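PDB 5C94: Non-structural protein 9 from Avian infectious bronchitis virus, which probably binds single-stranded RNA as a homodimer within the coronavirus replication machinery. Local coordinates for residues A47-N52 with V89-I94. Sequence-based numbering, arbitrary orientation.
Sequences AITSSN and VYLYFI
I48 and Y92 exchange both backbone bonds of one antiparallel hydrogen-bonded pair, and S50 does the same with Y90. The link from Y92 N to I48 O is nearly straight (175° at the hydrogen, 2.8 Å), whereas that from S50 N to Y90 O is longer and more bent (3.0 Å, 142°). Between them, T49 CA leans its hydrogen onto Y90 O, a CA-H...O contact of 3.1 Å.

Apolar contacts divide by sheet face. On the A47, T49, L91 and F93 face, L91 CD2 wedges between A47 CB (3.6 Å) and T49 CG2, and V89 CG1 adds itself at T49 CB. A47 CB also meets F93 CD1 obliquely at 3.7 Å; V105 of helix 99-109 packs on both residues. On the other face, I48 CG1 lies against the CB-CD1 side of Y92, and L55 packs on both I48 and S50.

Polar contacts gather where strand 42-50 ends. With chi1 at -179°, S50 swings OG along the chain, where it accepts from N52 N at 3.0 Å and forms an ST turn. The bend brings N52 O to the edge of the Y92 ring, where the phenol OH appears to donate to it, although the hydroxyl's position is less certain; L55 N also bonds that OH. S51 O approaches CD2 and CE2 of Y90 obliquely, while S50 O lies at that ring's edge.

The pairing joins 42-50 and 85-93, adjacent interior strands in the antiparallel barrel-like sheet of the nsp9 fold, with the C-terminal helix packed on its A47-F93 face.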
loop_
_atom_site.group_PDB
_atom_site.type_symbol
_atom_site.label_atom_id
_atom_site.label_comp_id
_atom_site.label_asym_id
_atom_site.label_seq_id
_atom_site.Cartn_x
_atom_site.Cartn_y
_atom_site.Cartn_z
ATOM N N ALA A 47 2.080 -11.250 -2.540
ATOM C CA ALA A 47 0.714 -11.722 -2.649
ATOM C C ALA A 47 0.473 -12.399 -3.982
ATOM O O ALA A 47 1.206 -12.159 -4.941
ATOM C CB ALA A 47 -0.255 -10.571 -2.473
ATOM N N ILE A 48 -0.541 -13.258 -4.041
ATOM C CA ILE A 48 -1.010 -13.748 -5.334
ATOM C C ILE A 48 -2.513 -13.520 -5.432
ATOM O O ILE A 48 -3.190 -13.411 -4.407
ATOM C CB ILE A 48 -0.681 -15.248 -5.568
ATOM C CG1 ILE A 48 -1.605 -16.138 -4.744
ATOM C CG2 ILE A 48 0.810 -15.555 -5.292
ATOM C CD1 ILE A 48 -1.874 -17.471 -5.394
ATOM N N THR A 49 -3.019 -13.384 -6.657
ATOM C CA THR A 49 -4.463 -13.351 -6.879
ATOM C C THR A 49 -4.934 -14.496 -7.776
ATOM O O THR A 49 -4.187 -15.000 -8.629
ATOM C CB THR A 49 -4.933 -12.016 -7.501
ATOM O OG1 THR A 49 -4.211 -11.753 -8.712
ATOM C CG2 THR A 49 -4.735 -10.879 -6.517
ATOM N N SER A 50 -6.186 -14.896 -7.582
ATOM C CA SER A 50 -6.729 -16.037 -8.295
ATOM C C SER A 50 -8.244 -16.069 -8.220
ATOM O O SER A 50 -8.836 -15.488 -7.314
ATOM C CB SER A 50 -6.145 -17.337 -7.722
ATOM O OG SER A 50 -6.655 -18.466 -8.415
ATOM N N SER A 51 -8.867 -16.762 -9.167
ATOM C CA SER A 51 -10.311 -16.997 -9.115
ATOM C C SER A 51 -10.613 -18.129 -8.145
ATOM O O SER A 51 -11.719 -18.257 -7.629
ATOM C CB SER A 51 -10.842 -17.352 -10.492
ATOM O OG SER A 51 -9.923 -18.201 -11.162
ATOM N N ASN A 52 -9.607 -18.963 -7.929
ATOM C CA ASN A 52 -9.677 -20.101 -7.026
ATOM C C ASN A 52 -9.509 -19.685 -5.548
ATOM O O ASN A 52 -8.500 -19.080 -5.180
ATOM C CB ASN A 52 -8.591 -21.103 -7.440
ATOM C CG ASN A 52 -8.710 -22.446 -6.745
ATOM O OD1 ASN A 52 -8.976 -22.534 -5.536
ATOM N ND2 ASN A 52 -8.452 -23.512 -7.505
ATOM N N VAL A 89 -12.203 -11.764 -7.141
ATOM C CA VAL A 89 -10.792 -12.127 -7.093
ATOM C C VAL A 89 -10.370 -12.420 -5.658
ATOM O O VAL A 89 -10.702 -11.673 -4.741
ATOM C CB VAL A 89 -9.904 -11.006 -7.675
ATOM C CG1 VAL A 89 -8.431 -11.388 -7.607
ATOM C CG2 VAL A 89 -10.314 -10.691 -9.125
ATOM N N TYR A 90 -9.657 -13.524 -5.467
ATOM C CA TYR A 90 -9.132 -13.910 -4.159
ATOM C C TYR A 90 -7.686 -13.482 -4.039
ATOM O O TYR A 90 -6.861 -13.780 -4.907
ATOM C CB TYR A 90 -9.282 -15.423 -3.952
ATOM C CG TYR A 90 -10.735 -15.814 -3.923
ATOM C CD1 TYR A 90 -11.464 -15.743 -2.739
ATOM C CD2 TYR A 90 -11.404 -16.174 -5.086
ATOM C CE1 TYR A 90 -12.815 -16.072 -2.704
ATOM C CE2 TYR A 90 -12.766 -16.491 -5.061
ATOM C CZ TYR A 90 -13.458 -16.435 -3.864
ATOM O OH TYR A 90 -14.795 -16.752 -3.815
ATOM N N LEU A 91 -7.383 -12.752 -2.978
ATOM C CA LEU A 91 -6.051 -12.195 -2.800
ATOM C C LEU A 91 -5.418 -12.843 -1.571
ATOM O O LEU A 91 -5.965 -12.769 -0.458
ATOM C CB LEU A 91 -6.126 -10.676 -2.674
ATOM C CG LEU A 91 -4.898 -9.759 -2.518
ATOM C CD1 LEU A 91 -4.546 -9.626 -1.077
ATOM C CD2 LEU A 91 -3.698 -10.222 -3.290
ATOM N N TYR A 92 -4.291 -13.515 -1.801
ATOM C CA TYR A 92 -3.580 -14.231 -0.761
ATOM C C TYR A 92 -2.250 -13.565 -0.514
ATOM O O TYR A 92 -1.423 -13.499 -1.424
ATOM C CB TYR A 92 -3.289 -15.687 -1.150
ATOM C CG TYR A 92 -4.422 -16.560 -1.628
ATOM C CD1 TYR A 92 -4.959 -16.423 -2.911
ATOM C CD2 TYR A 92 -4.904 -17.570 -0.812
ATOM C CE1 TYR A 92 -5.980 -17.255 -3.340
ATOM C CE2 TYR A 92 -5.904 -18.403 -1.222
ATOM C CZ TYR A 92 -6.440 -18.251 -2.477
ATOM O OH TYR A 92 -7.430 -19.120 -2.843
ATOM N N PHE A 93 -2.017 -13.103 0.702
ATOM C CA PHE A 93 -0.688 -12.640 1.042
ATOM C C PHE A 93 0.136 -13.846 1.405
ATOM O O PHE A 93 -0.375 -14.864 1.862
ATOM C CB PHE A 93 -0.702 -11.634 2.189
ATOM C CG PHE A 93 -1.323 -10.322 1.827
ATOM C CD1 PHE A 93 -0.660 -9.434 0.986
ATOM C CD2 PHE A 93 -2.583 -9.987 2.307
ATOM C CE1 PHE A 93 -1.236 -8.221 0.647
ATOM C CE2 PHE A 93 -3.170 -8.778 1.978
ATOM C CZ PHE A 93 -2.500 -7.891 1.142
ATOM N N ILE A 94 1.424 -13.718 1.182
ATOM C CA ILE A 94 2.353 -14.766 1.494
ATOM C C ILE A 94 2.686 -14.757 2.998
ATOM O O ILE A 94 2.789 -13.694 3.609
ATOM C CB ILE A 94 3.578 -14.585 0.595
ATOM C CG1 ILE A 94 3.205 -15.139 -0.783
ATOM C CG2 ILE A 94 4.830 -15.219 1.187
ATOM C CD1 ILE A 94 4.091 -14.727 -1.859
#